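Local coordinates for protein glutamate racemase (Francisella tularensis subsp. tularensis, PDB 3OUT) that belongs to the Asp/Glu/hydantoin racemase family, an alpha/beta enzyme fold whose two parallel sheets flank a pocket that holds D-glutamic acid, at residues 99-104 and 126-131. Residues are numbered along the deposited sequence; the frame is centred on the assembly and turned at random.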
loop_
_atom_site.group_PDB
_atom_site.type_symbol
_atom_site.label_atom_id
_atom_site.label_comp_id
_atom_site.label_asym_id
_atom_site.label_seq_id
_atom_site.Cartn_x
_atom_site.Cartn_y
_atom_site.Cartn_z
ATOM N N ASP B 99 5.432 -24.319 4.917
ATOM C CA ASP B 99 4.521 -23.451 5.727
ATOM C C ASP B 99 4.270 -24.035 7.104
ATOM O O ASP B 99 4.324 -25.255 7.298
ATOM C CB ASP B 99 3.201 -23.178 5.025
ATOM C CG ASP B 99 2.301 -24.360 5.013
ATOM O OD1 ASP B 99 2.507 -25.268 4.164
ATOM O OD2 ASP B 99 1.429 -24.428 5.894
ATOM N N VAL B 100 4.000 -23.165 8.072
ATOM C CA VAL B 100 3.863 -23.594 9.469
ATOM C C VAL B 100 2.609 -24.413 9.747
ATOM O O VAL B 100 2.614 -25.199 10.688
ATOM C CB VAL B 100 3.921 -22.423 10.483
ATOM C CG1 VAL B 100 5.343 -21.928 10.642
ATOM C CG2 VAL B 100 2.948 -21.203 10.111
ATOM N N ILE B 101 1.534 -24.269 8.964
ATOM C CA ILE B 101 0.352 -25.082 9.184
ATOM C C ILE B 101 0.645 -26.529 8.796
ATOM O O ILE B 101 0.282 -27.443 9.539
ATOM C CB ILE B 101 -0.894 -24.517 8.483
ATOM C CG1 ILE B 101 -1.256 -23.156 9.091
ATOM C CG2 ILE B 101 -2.082 -25.489 8.570
ATOM C CD1 ILE B 101 -2.524 -22.542 8.538
ATOM N N THR B 102 1.320 -26.732 7.664
ATOM C CA THR B 102 1.771 -28.106 7.307
ATOM C C THR B 102 2.592 -28.722 8.425
ATOM O O THR B 102 2.424 -29.908 8.756
ATOM C CB THR B 102 2.552 -28.089 5.963
ATOM O OG1 THR B 102 1.687 -27.580 4.937
ATOM C CG2 THR B 102 3.063 -29.475 5.587
ATOM N N ALA B 103 3.474 -27.945 9.010
ATOM C CA ALA B 103 4.271 -28.395 10.155
ATOM C C ALA B 103 3.405 -28.779 11.351
ATOM O O ALA B 103 3.583 -29.840 11.950
ATOM C CB ALA B 103 5.289 -27.312 10.554
ATOM N N GLY B 104 2.458 -27.910 11.721
ATOM C CA GLY B 104 1.555 -28.226 12.831
ATOM C C GLY B 104 0.766 -29.502 12.611
ATOM O O GLY B 104 0.606 -30.307 13.539
ATOM N N ASN B 126 -10.776 -21.638 8.424
ATOM C CA ASN B 126 -10.896 -23.099 8.622
ATOM C C ASN B 126 -9.686 -23.922 8.181
ATOM O O ASN B 126 -9.770 -25.174 8.112
ATOM C CB ASN B 126 -12.189 -23.667 7.981
ATOM C CG ASN B 126 -12.601 -25.006 8.593
ATOM O OD1 ASN B 126 -12.650 -25.151 9.822
ATOM N ND2 ASN B 126 -12.922 -25.986 7.727
ATOM N N ALA B 127 -8.541 -23.282 7.940
ATOM C CA ALA B 127 -7.432 -23.980 7.352
ATOM C C ALA B 127 -6.917 -25.154 8.221
ATOM O O ALA B 127 -6.572 -26.203 7.682
ATOM C CB ALA B 127 -6.266 -22.991 7.054
ATOM N N TYR B 128 -6.816 -24.979 9.534
ATOM C CA TYR B 128 -6.222 -26.049 10.350
ATOM C C TYR B 128 -7.132 -27.260 10.344
ATOM O O TYR B 128 -6.673 -28.378 10.143
ATOM C CB TYR B 128 -5.921 -25.601 11.778
ATOM C CG TYR B 128 -4.470 -25.223 12.020
ATOM C CD1 TYR B 128 -3.519 -26.184 12.152
ATOM C CD2 TYR B 128 -4.075 -23.882 12.185
ATOM C CE1 TYR B 128 -2.188 -25.848 12.396
ATOM C CE2 TYR B 128 -2.806 -23.553 12.447
ATOM C CZ TYR B 128 -1.843 -24.555 12.547
ATOM O OH TYR B 128 -0.524 -24.217 12.789
ATOM N N ALA B 129 -8.424 -27.049 10.571
ATOM C CA ALA B 129 -9.356 -28.214 10.541
ATOM C C ALA B 129 -9.342 -28.891 9.181
ATOM O O ALA B 129 -9.282 -30.103 9.083
ATOM C CB ALA B 129 -10.736 -27.777 10.914
ATOM N N LEU B 130 -9.378 -28.107 8.112
ATOM C CA LEU B 130 -9.346 -28.667 6.762
ATOM C C LEU B 130 -8.104 -29.501 6.493
ATOM O O LEU B 130 -8.197 -30.627 5.971
ATOM C CB LEU B 130 -9.475 -27.561 5.724
ATOM C CG LEU B 130 -9.576 -28.014 4.268
ATOM C CD1 LEU B 130 -10.971 -28.602 4.000
ATOM C CD2 LEU B 130 -9.177 -26.862 3.316
ATOM N N GLN B 131 -6.948 -28.981 6.872
ATOM C CA GLN B 131 -5.675 -29.670 6.583
ATOM C C GLN B 131 -5.502 -30.894 7.456
ATOM O O GLN B 131 -4.958 -31.885 7.007
ATOM C CB GLN B 131 -4.489 -28.728 6.726
ATOM C CG GLN B 131 -4.510 -27.543 5.737
ATOM C CD GLN B 131 -4.366 -27.958 4.289
ATOM O OE1 GLN B 131 -3.566 -28.828 3.957
ATOM N NE2 GLN B 131 -5.155 -27.328 3.411
HETATM O O HOH W 1 -1.158 -28.414 5.535
#
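The two branches of I101 pack over one face of the Y128 ring, the side chains crossing obliquely, and carry most of the contact between 99-104 and 126-131. CG2 of I101 sits 3.9 Å from the Y128 ring centroid, 14° off the normal, a CH-pi contact, while CG1 of I101 comes 3.7 Å from CE2 of Y128. With chi1 at -64°, CG2 stands anti to the backbone N and CG1 anti to the carbonyl carbon, which spreads the two branches across the ring. Beyond CG1, CD1 of I101 runs on to CB of A127, 4.1 Å away. CA of G104 lies at the ring edge, near its plane, 4.5 Å from CE1 of Y128. The Y128 hydroxyl extends over the first turn of helix 100-106 and hydrogen-bonds OD1 of N78, a residue of the D-glutamic acid pocket.

CG2 of I101 also meets CG of Q131, 4.3 Å away, and OE1 of Q131 is joined to OG1 of T102 through one water, which donates to both. T102 is in turn tied to D99, the N-cap of helix 100-106: OD2 of D99 accepts from N of T102 at 2.9 Å, met from above the carboxylate plane, and OG1 of T102 donates to OD1 of D99 at 2.6 Å, on the syn side. A weak, long ion pair links D99 to K85.

The helix segments cross at -51°, their axes 10.1 Å apart. Helix 100-106 follows the edge strand 97-99 of the six-stranded parallel sheet, whereas helix 127-135 lies in the connection between strands 113-118 and 140-145 of the four-stranded sheet; this buried helix-helix contact thus joins the two alpha/beta halves of the racemase fold beside the ligand pocket between them.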